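Local atomic coordinates of GH26C (Muricauda sp. MAR_2010_75, PDB entry 6Q78), a protein that probably hydrolyses internal beta-1,4-mannosidic linkages in mannans as an endo-acting glycoside hydrolase of family 26. Residues Phe156-Arg161 against Gln198-Ile203; His168-Glu173 against Asp231-Gly236; Gly215-Ile220 against Val262-Phe267. All coordinates share one frame; numbering follows the deposited sequence.

Contact 1: residues Phe156-Arg161 against Gln198-Ile203; sequences FCWHFR and QKLEKI
Ile-203 sets its CD1 methyl squarely on the indole of Trp-158, 3.6 Å from the centroid of the six-membered ring and only 4° off the ring normal. Centred in this way, CD1 has all six carbons of that ring at similar range, the nearest being Trp-158 CZ3 at 3.7 Å, which makes this a CH-pi contact over the face. The opposite face of the indole takes CB of Phe-160, 3.4 Å above the plane, so Trp-158 is held between its own segment and the helix. Leu-200 crosses the indole at about a right angle, its CD2 lying 3.9 Å from CZ3 of Trp-158, and also packs on helix 242-259.

Lys-199 serves both aromatic rings with its aliphatic part. Its CB sits at the edge of the indole, close to the ring plane and 4.1 Å from Trp-158 CZ2. A chi1 of -61° puts Lys-199 CG 3.9 Å from Phe-160 CE1, and the bend at chi2 comes after, sending the rest of the chain onward. The ammonium group leads on to a salt bridge with Asp-123 and a hydrogen bond to Thr-121 O. Thr-121 also receives the indole N-H of Trp-158 on its OG1, which helps fix the rotation of that ring.

Both Trp-158 and Phe-160 extend their rings toward the helix with CG anti to the backbone N (chi1 -173° for Trp-158). Between them, His-159 is the centre of an inverse gamma turn; its side chain is bonded to Asp-116 and to a bound Tris molecule, probably from the crystallisation liquor. Helix 193-208 thus packs on the residues that follow strand 153-157, within the beta-alpha-beta crossover to parallel strand 220-223 of the TIM barrel.

Contact 2: residues His168-Glu173 against Asp231-Gly236; sequences HFYTSE and DWFWWG
Thr-171 grips the 231-236 loop with two hydrogen bonds, joining two of the loops that follow parallel strands of the TIM barrel, at the end of the barrel where this fold keeps its active sites. Its backbone N donates to Trp-232 O at 2.9 Å along a fairly straight path (164°), although the donor stands well above the carbonyl plane. Its hydroxyl donates to Asp-231 O at 2.8 Å, this time in the carbonyl plane and on a lone pair. With OG1 between the backbone N and the carbonyl carbon (chi1 54°), CG2 is turned onto the next peptide, 3.3 Å from Phe-233 C. Trp-232 O also receives a hydrogen bond from a water that accepts from Ser-172 N, and a CA-H...O contact from Tyr-170.

Next to these bonds the aromatic rings meet. Tyr-170 and Phe-233 lie side by side and point the same way, rim to rim with planes only 7° apart, and their CE1 atoms approach to 3.5 Å. Phe-169 CE1 lies over one face of the Tyr-170 ring, toward its rim, while Phe-169 CD1 is 4.0 Å from Phe-233 CE1.

Further out, Phe-233 is sandwiched: Trp-232 CD1 sits over the centre of one face and Trp-235 CZ2 over the other, nearer the rim. Trp-232 NE1 is anchored on Glu-227 and Trp-235 NE1 on His-226 O. Tyr-170 OH bonds to the bound Tris, consistent with a pocket here. A type I turn from Phe-233 to Gly-236 carries Trp-234, whose CD1 lies 3.4 Å from Phe-169 O and whose NE1 donates a hydrogen bond to Phe-160 O.

Contact 3: residues Gly215-Ile220 against Val262-Phe267; sequences GALVPI and VNNMLF
Two neighbouring parallel strands of the TIM barrel, 220-223 and 265-269, start here side by side. Ile-220 bridges Met-265 in the usual parallel manner, using both of its backbone polar groups on the residues that flank its partner: Ile-220 N donates to Asn-264 O at 2.9 Å, and Leu-266 N donates to Ile-220 O at 2.9 Å. Met-265 CA adds a CA-H...O contact to that same Ile-220 oxygen, 3.2 Å away.

The side chains of Ile-220 and Met-265 lie on one face of the sheet, against Thr-207 of helix 193-208. Met-265 runs out extended and then bends at chi3 (-104°), which brings its CE methyl to 3.9 Å from Ile-220 CD1. Val-218 and Pro-219 point away from 262-267 and pack on helix 132-150.

Just ahead of the strand, Asn-264 extends the pairing with its side chain. CB of Leu-217 rests against the amide, which has a second hydrogen bond, from ND2 to Thr-207 O, tying in the end of helix 193-208. Across the contact, Asn-264 ND2 donates to Val-218 O at 2.9 Å, from above the carbonyl plane.

In the fold
From the N terminus, segment 156-161 takes in the end of strand 153-157 and the residues after it, and contact 1 closes when helix 193-208 returns over them. Contact 2 opens at 168-173, inside that span, and closes only at 231-236, beyond strand 220-223, so contacts 1 and 2 cross. Contact 3 opens at 215-220, after contact 1 has closed, and ends at 262-267, crossing contact 2 in turn. Contacts 1 and 3 thus follow in series and meet between the strands and helix 193-208, where Phe-156 CD1 packs 3.9 Å from Ile-220 CD1. Contact 2 joins the loops following two strands, whereas contact 3 joins strand starts; their centres are about 29 Å apart.

Contact 1: residues Phe156-Arg161 against Gln198-Ile203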
loop_
_atom_site.group_PDB
_atom_site.type_symbol
_atom_site.label_atom_id
_atom_site.label_comp_id
_atom_site.label_asym_id
_atom_site.label_seq_id
_atom_site.Cartn_x
_atom_site.Cartn_y
_atom_site.Cartn_z
ATOM N N PHE A 156 -5.170 0.237 0.192
ATOM C CA PHE A 156 -5.453 0.874 1.482
ATOM C C PHE A 156 -4.476 0.426 2.551
ATOM O O PHE A 156 -4.298 -0.785 2.760
ATOM C CB PHE A 156 -6.834 0.481 2.016
ATOM C CG PHE A 156 -7.977 1.304 1.485
ATOM C CD1 PHE A 156 -8.417 1.145 0.157
ATOM C CD2 PHE A 156 -8.597 2.242 2.294
ATOM C CE1 PHE A 156 -9.498 1.895 -0.341
ATOM C CE2 PHE A 156 -9.706 2.973 1.807
ATOM C CZ PHE A 156 -10.150 2.786 0.492
ATOM N N CYS A 157 -3.885 1.396 3.247
ATOM C CA CYS A 157 -3.205 1.152 4.513
ATOM C C CYS A 157 -4.180 1.537 5.625
ATOM O O CYS A 157 -5.339 1.890 5.366
ATOM C CB CYS A 157 -1.868 1.906 4.585
ATOM S SG CYS A 157 -2.054 3.724 4.536
ATOM N N TRP A 158 -3.740 1.425 6.885
ATOM C CA TRP A 158 -4.631 1.677 8.019
ATOM C C TRP A 158 -3.822 2.265 9.166
ATOM O O TRP A 158 -3.208 1.521 9.953
ATOM C CB TRP A 158 -5.293 0.375 8.426
ATOM C CG TRP A 158 -6.349 0.550 9.478
ATOM C CD1 TRP A 158 -6.962 1.726 9.863
ATOM C CD2 TRP A 158 -6.983 -0.489 10.228
ATOM N NE1 TRP A 158 -7.921 1.476 10.842
ATOM C CE2 TRP A 158 -7.953 0.118 11.070
ATOM C CE3 TRP A 158 -6.805 -1.866 10.293
ATOM C CZ2 TRP A 158 -8.755 -0.624 11.923
ATOM C CZ3 TRP A 158 -7.593 -2.601 11.180
ATOM C CH2 TRP A 158 -8.547 -1.980 11.970
ATOM N N HIS A 159 -3.855 3.602 9.292
ATOM C CA HIS A 159 -3.266 4.243 10.464
ATOM C C HIS A 159 -4.318 4.182 11.566
ATOM O O HIS A 159 -5.123 5.105 11.784
ATOM C CB HIS A 159 -2.792 5.654 10.149
ATOM C CG HIS A 159 -1.525 5.691 9.352
ATOM N ND1 HIS A 159 -1.513 5.586 7.975
ATOM C CD2 HIS A 159 -0.229 5.847 9.733
ATOM C CE1 HIS A 159 -0.261 5.649 7.545
ATOM N NE2 HIS A 159 0.540 5.786 8.591
ATOM N N PHE A 160 -4.325 3.024 12.241
ATOM C CA PHE A 160 -5.349 2.634 13.216
ATOM C C PHE A 160 -4.990 3.205 14.583
ATOM O O PHE A 160 -3.977 2.839 15.174
ATOM C CB PHE A 160 -5.380 1.101 13.192
ATOM C CG PHE A 160 -6.350 0.433 14.171
ATOM C CD1 PHE A 160 -7.469 1.086 14.649
ATOM C CD2 PHE A 160 -6.136 -0.887 14.543
ATOM C CE1 PHE A 160 -8.349 0.424 15.523
ATOM C CE2 PHE A 160 -6.976 -1.522 15.438
ATOM C CZ PHE A 160 -8.076 -0.868 15.934
ATOM N N ARG A 161 -5.783 4.159 15.051
ATOM C CA ARG A 161 -5.521 4.744 16.362
ATOM C C ARG A 161 -5.709 3.683 17.437
ATOM O O ARG A 161 -6.625 2.860 17.377
ATOM C CB ARG A 161 -6.417 5.970 16.598
ATOM C CG ARG A 161 -6.073 7.092 15.626
ATOM C CD ARG A 161 -7.033 8.266 15.709
ATOM N NE ARG A 161 -6.930 9.054 14.489
ATOM C CZ ARG A 161 -6.046 10.013 14.270
ATOM N NH1 ARG A 161 -5.160 10.344 15.198
ATOM N NH2 ARG A 161 -6.041 10.631 13.075
ATOM N N GLN A 198 -15.392 -4.823 15.833
ATOM C CA GLN A 198 -16.278 -3.795 15.286
ATOM C C GLN A 198 -15.562 -2.947 14.246
ATOM O O GLN A 198 -16.166 -2.562 13.236
ATOM C CB GLN A 198 -16.847 -2.938 16.424
ATOM C CG GLN A 198 -18.044 -2.083 16.007
ATOM C CD GLN A 198 -17.659 -0.880 15.167
ATOM O OE1 GLN A 198 -16.688 -0.180 15.459
ATOM N NE2 GLN A 198 -18.424 -0.638 14.098
ATOM N N LYS A 199 -14.280 -2.645 14.464
ATOM C CA LYS A 199 -13.533 -1.896 13.446
ATOM C C LYS A 199 -13.408 -2.695 12.152
ATOM O O LYS A 199 -13.523 -2.140 11.049
ATOM C CB LYS A 199 -12.136 -1.538 13.958
ATOM C CG LYS A 199 -12.095 -0.651 15.201
ATOM C CD LYS A 199 -12.973 0.601 15.063
ATOM C CE LYS A 199 -12.677 1.545 16.250
ATOM N NZ LYS A 199 -13.511 2.808 16.159
ATOM N N LEU A 200 -13.123 -4.007 12.261
ATOM C CA LEU A 200 -13.070 -4.833 11.050
ATOM C C LEU A 200 -14.430 -4.899 10.367
ATOM O O LEU A 200 -14.512 -4.939 9.132
ATOM C CB LEU A 200 -12.559 -6.242 11.370
ATOM C CG LEU A 200 -11.127 -6.253 11.916
ATOM C CD1 LEU A 200 -10.800 -7.732 12.106
ATOM C CD2 LEU A 200 -10.126 -5.597 10.964
ATOM N N GLU A 201 -15.505 -4.911 11.150
ATOM C CA GLU A 201 -16.839 -4.896 10.550
ATOM C C GLU A 201 -17.072 -3.607 9.773
ATOM O O GLU A 201 -17.706 -3.630 8.706
ATOM C CB GLU A 201 -17.896 -5.108 11.637
ATOM C CG GLU A 201 -17.864 -6.555 12.175
ATOM C CD GLU A 201 -18.401 -6.717 13.599
ATOM O OE1 GLU A 201 -19.119 -5.815 14.099
ATOM O OE2 GLU A 201 -18.107 -7.765 14.231
ATOM N N LYS A 202 -16.552 -2.475 10.273
ATOM C CA LYS A 202 -16.667 -1.220 9.523
ATOM C C LYS A 202 -15.822 -1.263 8.253
ATOM O O LYS A 202 -16.284 -0.852 7.182
ATOM C CB LYS A 202 -16.218 -0.040 10.403
ATOM C CG LYS A 202 -16.251 1.324 9.697
ATOM C CD LYS A 202 -17.691 1.659 9.236
ATOM C CE LYS A 202 -17.707 2.875 8.290
ATOM N NZ LYS A 202 -17.231 4.125 8.982
ATOM N N ILE A 203 -14.591 -1.786 8.330
ATOM C CA ILE A 203 -13.800 -1.963 7.116
ATOM C C ILE A 203 -14.551 -2.829 6.109
ATOM O O ILE A 203 -14.574 -2.534 4.905
ATOM C CB ILE A 203 -12.418 -2.549 7.465
ATOM C CG1 ILE A 203 -11.564 -1.445 8.125
ATOM C CG2 ILE A 203 -11.727 -3.111 6.177
ATOM C CD1 ILE A 203 -10.216 -1.941 8.614
#

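Contact 2: residues His168-Glu173 against Asp231-Gly236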
loop_
_atom_site.group_PDB
_atom_site.type_symbol
_atom_site.label_atom_id
_atom_site.label_comp_id
_atom_site.label_asym_id
_atom_site.label_seq_id
_atom_site.Cartn_x
_atom_site.Cartn_y
_atom_site.Cartn_z
ATOM N N HIS A 168 -4.389 8.176 19.029
ATOM C CA HIS A 168 -3.040 8.206 18.464
ATOM C C HIS A 168 -2.652 6.845 17.917
ATOM O O HIS A 168 -2.965 5.809 18.518
ATOM C CB HIS A 168 -2.016 8.615 19.546
ATOM C CG HIS A 168 -2.289 9.961 20.141
ATOM N ND1 HIS A 168 -2.190 11.135 19.419
ATOM C CD2 HIS A 168 -2.687 10.314 21.387
ATOM C CE1 HIS A 168 -2.504 12.155 20.203
ATOM N NE2 HIS A 168 -2.809 11.684 21.397
ATOM N N PHE A 169 -1.972 6.851 16.775
ATOM C CA PHE A 169 -1.297 5.651 16.308
ATOM C C PHE A 169 0.216 5.711 16.448
ATOM O O PHE A 169 0.851 4.652 16.487
ATOM C CB PHE A 169 -1.643 5.323 14.835
ATOM C CG PHE A 169 -1.674 6.504 13.925
ATOM C CD1 PHE A 169 -0.507 6.996 13.397
ATOM C CD2 PHE A 169 -2.864 7.121 13.617
ATOM C CE1 PHE A 169 -0.521 8.102 12.591
ATOM C CE2 PHE A 169 -2.892 8.232 12.811
ATOM C CZ PHE A 169 -1.722 8.729 12.313
ATOM N N TYR A 170 0.809 6.904 16.575
ATOM C CA TYR A 170 2.254 7.022 16.757
ATOM C C TYR A 170 2.593 6.805 18.229
ATOM O O TYR A 170 2.000 7.441 19.118
ATOM C CB TYR A 170 2.731 8.413 16.328
ATOM C CG TYR A 170 2.831 8.612 14.830
ATOM C CD1 TYR A 170 3.364 7.621 14.015
ATOM C CD2 TYR A 170 2.355 9.776 14.227
ATOM C CE1 TYR A 170 3.455 7.776 12.641
ATOM C CE2 TYR A 170 2.459 9.944 12.833
ATOM C CZ TYR A 170 3.016 8.941 12.065
ATOM O OH TYR A 170 3.102 9.091 10.677
ATOM N N THR A 171 3.511 5.868 18.490
ATOM C CA THR A 171 3.831 5.527 19.872
ATOM C C THR A 171 4.387 6.717 20.652
ATOM O O THR A 171 4.240 6.753 21.869
ATOM C CB THR A 171 4.819 4.377 19.902
ATOM O OG1 THR A 171 5.947 4.724 19.093
ATOM C CG2 THR A 171 4.156 3.136 19.341
ATOM N N SER A 172 5.036 7.683 19.986
ATOM C CA SER A 172 5.600 8.829 20.715
ATOM C C SER A 172 4.519 9.695 21.345
ATOM O O SER A 172 4.813 10.479 22.264
ATOM C CB SER A 172 6.407 9.702 19.751
ATOM O OG SER A 172 5.563 10.258 18.755
ATOM N N GLU A 173 3.285 9.584 20.859
ATOM C CA GLU A 173 2.169 10.394 21.322
ATOM C C GLU A 173 1.289 9.687 22.338
ATOM O O GLU A 173 0.395 10.327 22.898
ATOM C CB GLU A 173 1.292 10.829 20.124
ATOM C CG GLU A 173 2.066 11.598 19.056
ATOM C CD GLU A 173 1.260 11.817 17.773
ATOM O OE1 GLU A 173 0.120 11.314 17.666
ATOM O OE2 GLU A 173 1.777 12.498 16.867
ATOM N N ASP A 231 9.586 1.013 15.514
ATOM C CA ASP A 231 8.975 1.233 16.824
ATOM C C ASP A 231 8.029 2.429 16.860
ATOM O O ASP A 231 7.624 2.850 17.949
ATOM C CB ASP A 231 10.054 1.394 17.902
ATOM C CG ASP A 231 10.893 2.691 17.732
ATOM O OD1 ASP A 231 10.698 3.460 16.753
ATOM O OD2 ASP A 231 11.777 2.935 18.588
ATOM N N TRP A 232 7.648 2.968 15.708
ATOM C CA TRP A 232 6.856 4.188 15.694
ATOM C C TRP A 232 5.360 3.935 15.734
ATOM O O TRP A 232 4.612 4.872 16.036
ATOM C CB TRP A 232 7.191 5.085 14.496
ATOM C CG TRP A 232 7.331 4.365 13.150
ATOM C CD1 TRP A 232 6.334 4.175 12.209
ATOM C CD2 TRP A 232 8.543 3.852 12.574
ATOM N NE1 TRP A 232 6.856 3.515 11.104
ATOM C CE2 TRP A 232 8.203 3.316 11.298
ATOM C CE3 TRP A 232 9.868 3.752 13.024
ATOM C CZ2 TRP A 232 9.151 2.722 10.467
ATOM C CZ3 TRP A 232 10.808 3.156 12.191
ATOM C CH2 TRP A 232 10.437 2.635 10.934
ATOM N N PHE A 233 4.912 2.717 15.452
ATOM C CA PHE A 233 3.511 2.312 15.599
ATOM C C PHE A 233 3.389 1.296 16.727
ATOM O O PHE A 233 4.349 0.572 17.042
ATOM C CB PHE A 233 3.001 1.610 14.307
ATOM C CG PHE A 233 2.958 2.492 13.085
ATOM C CD1 PHE A 233 2.396 3.757 13.152
ATOM C CD2 PHE A 233 3.484 2.049 11.877
ATOM C CE1 PHE A 233 2.317 4.565 12.036
ATOM C CE2 PHE A 233 3.413 2.858 10.754
ATOM C CZ PHE A 233 2.837 4.122 10.831
ATOM N N TRP A 234 2.183 1.206 17.314
ATOM C CA TRP A 234 1.974 0.338 18.477
ATOM C C TRP A 234 1.932 -1.144 18.109
ATOM O O TRP A 234 2.034 -1.995 19.005
ATOM C CB TRP A 234 0.730 0.793 19.258
ATOM C CG TRP A 234 -0.508 0.943 18.457
ATOM C CD1 TRP A 234 -0.981 2.103 17.871
ATOM C CD2 TRP A 234 -1.461 -0.088 18.106
ATOM N NE1 TRP A 234 -2.162 1.854 17.207
ATOM C CE2 TRP A 234 -2.469 0.520 17.317
ATOM C CE3 TRP A 234 -1.527 -1.463 18.346
ATOM C CZ2 TRP A 234 -3.567 -0.180 16.803
ATOM C CZ3 TRP A 234 -2.612 -2.178 17.828
ATOM C CH2 TRP A 234 -3.624 -1.528 17.042
ATOM N N TRP A 235 1.820 -1.477 16.822
ATOM C CA TRP A 235 1.988 -2.847 16.371
ATOM C C TRP A 235 3.453 -3.178 16.074
ATOM O O TRP A 235 3.729 -4.235 15.506
ATOM C CB TRP A 235 1.090 -3.123 15.158
ATOM C CG TRP A 235 1.234 -2.131 14.056
ATOM C CD1 TRP A 235 2.151 -2.166 13.013
ATOM C CD2 TRP A 235 0.406 -0.983 13.806
ATOM N NE1 TRP A 235 1.961 -1.077 12.174
ATOM C CE2 TRP A 235 0.877 -0.361 12.612
ATOM C CE3 TRP A 235 -0.691 -0.428 14.469
ATOM C CZ2 TRP A 235 0.306 0.815 12.090
ATOM C CZ3 TRP A 235 -1.269 0.739 13.960
ATOM C CH2 TRP A 235 -0.768 1.358 12.769
ATOM N N GLY A 236 4.379 -2.305 16.456
ATOM C CA GLY A 236 5.794 -2.511 16.213
ATOM C C GLY A 236 6.440 -3.556 17.110
ATOM O O GLY A 236 5.899 -4.031 18.106
HETATM O O HOH W 1 6.062 7.269 17.085
#

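Contact 3: residues Gly215-Ile220 against Val262-Phe267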
loop_
_atom_site.group_PDB
_atom_site.type_symbol
_atom_site.label_atom_id
_atom_site.label_comp_id
_atom_site.label_asym_id
_atom_site.label_seq_id
_atom_site.Cartn_x
_atom_site.Cartn_y
_atom_site.Cartn_z
ATOM N N GLY A 215 -20.843 -1.783 -12.234
ATOM C CA GLY A 215 -21.634 -2.684 -11.423
ATOM C C GLY A 215 -20.847 -3.716 -10.644
ATOM O O GLY A 215 -21.442 -4.458 -9.857
ATOM N N ALA A 216 -19.531 -3.779 -10.811
ATOM C CA ALA A 216 -18.720 -4.739 -10.082
ATOM C C ALA A 216 -18.178 -4.111 -8.793
ATOM O O ALA A 216 -17.941 -2.901 -8.719
ATOM C CB ALA A 216 -17.494 -5.138 -10.914
ATOM N N LEU A 217 -17.912 -4.961 -7.802
ATOM C CA LEU A 217 -17.181 -4.515 -6.617
ATOM C C LEU A 217 -15.739 -4.134 -6.952
ATOM O O LEU A 217 -15.049 -4.810 -7.720
ATOM C CB LEU A 217 -17.185 -5.608 -5.531
ATOM C CG LEU A 217 -18.557 -5.894 -4.910
ATOM C CD1 LEU A 217 -18.490 -7.064 -3.926
ATOM C CD2 LEU A 217 -19.026 -4.644 -4.195
ATOM N N VAL A 218 -15.264 -3.058 -6.334
ATOM C CA VAL A 218 -13.907 -2.566 -6.547
ATOM C C VAL A 218 -12.938 -3.447 -5.766
ATOM O O VAL A 218 -13.009 -3.485 -4.521
ATOM C CB VAL A 218 -13.765 -1.122 -6.040
ATOM C CG1 VAL A 218 -12.308 -0.656 -6.194
ATOM C CG2 VAL A 218 -14.741 -0.201 -6.774
ATOM N N PRO A 219 -11.989 -4.136 -6.408
ATOM C CA PRO A 219 -10.969 -4.859 -5.626
ATOM C C PRO A 219 -10.056 -3.875 -4.933
ATOM O O PRO A 219 -9.645 -2.878 -5.525
ATOM C CB PRO A 219 -10.203 -5.672 -6.682
ATOM C CG PRO A 219 -11.197 -5.755 -7.860
ATOM C CD PRO A 219 -11.880 -4.418 -7.852
ATOM N N ILE A 220 -9.755 -4.146 -3.659
ATOM C CA ILE A 220 -8.755 -3.327 -2.996
ATOM C C ILE A 220 -7.655 -4.203 -2.424
ATOM O O ILE A 220 -7.887 -5.344 -2.000
ATOM C CB ILE A 220 -9.352 -2.411 -1.916
ATOM C CG1 ILE A 220 -9.924 -3.209 -0.766
ATOM C CG2 ILE A 220 -10.392 -1.402 -2.508
ATOM C CD1 ILE A 220 -10.134 -2.356 0.473
ATOM N N VAL A 262 -15.738 -10.905 2.982
ATOM C CA VAL A 262 -15.181 -9.865 2.118
ATOM C C VAL A 262 -14.455 -10.560 0.978
ATOM O O VAL A 262 -13.418 -11.197 1.183
ATOM C CB VAL A 262 -14.230 -8.929 2.861
ATOM C CG1 VAL A 262 -13.632 -7.905 1.867
ATOM C CG2 VAL A 262 -14.995 -8.180 3.971
ATOM N N ASN A 263 -14.993 -10.432 -0.229
ATOM C CA ASN A 263 -14.452 -11.142 -1.373
ATOM C C ASN A 263 -13.738 -10.245 -2.364
ATOM O O ASN A 263 -13.293 -10.736 -3.411
ATOM C CB ASN A 263 -15.588 -11.907 -2.070
ATOM C CG ASN A 263 -16.034 -13.091 -1.272
ATOM O OD1 ASN A 263 -15.213 -13.718 -0.609
ATOM N ND2 ASN A 263 -17.328 -13.425 -1.332
ATOM N N ASN A 264 -13.609 -8.944 -2.075
ATOM C CA ASN A 264 -12.947 -8.026 -2.997
ATOM C C ASN A 264 -11.679 -7.432 -2.378
ATOM O O ASN A 264 -11.411 -6.237 -2.476
ATOM C CB ASN A 264 -13.912 -6.941 -3.512
ATOM C CG ASN A 264 -14.588 -6.117 -2.402
ATOM O OD1 ASN A 264 -15.059 -6.641 -1.395
ATOM N ND2 ASN A 264 -14.693 -4.819 -2.635
ATOM N N MET A 265 -10.876 -8.276 -1.731
ATOM C CA MET A 265 -9.665 -7.850 -1.028
ATOM C C MET A 265 -8.506 -8.787 -1.346
ATOM O O MET A 265 -8.645 -10.017 -1.281
ATOM C CB MET A 265 -9.918 -7.883 0.487
ATOM C CG MET A 265 -8.999 -7.050 1.329
ATOM S SD MET A 265 -9.718 -6.950 3.005
ATOM C CE MET A 265 -10.403 -5.304 3.060
ATOM N N LEU A 266 -7.359 -8.201 -1.667
ATOM C CA LEU A 266 -6.059 -8.867 -1.631
ATOM C C LEU A 266 -5.338 -8.332 -0.397
ATOM O O LEU A 266 -5.623 -7.223 0.076
ATOM C CB LEU A 266 -5.243 -8.485 -2.867
ATOM C CG LEU A 266 -5.814 -8.852 -4.247
ATOM C CD1 LEU A 266 -4.815 -8.477 -5.352
ATOM C CD2 LEU A 266 -6.064 -10.373 -4.322
ATOM N N PHE A 267 -4.427 -9.135 0.156
ATOM C CA PHE A 267 -3.755 -8.808 1.414
ATOM C C PHE A 267 -2.263 -8.597 1.203
ATOM O O PHE A 267 -1.585 -9.463 0.627
ATOM C CB PHE A 267 -3.980 -9.938 2.438
ATOM C CG PHE A 267 -5.420 -10.125 2.787
ATOM C CD1 PHE A 267 -6.004 -9.376 3.803
ATOM C CD2 PHE A 267 -6.208 -11.004 2.069
ATOM C CE1 PHE A 267 -7.372 -9.506 4.112
ATOM C CE2 PHE A 267 -7.559 -11.154 2.372
ATOM C CZ PHE A 267 -8.122 -10.401 3.401
#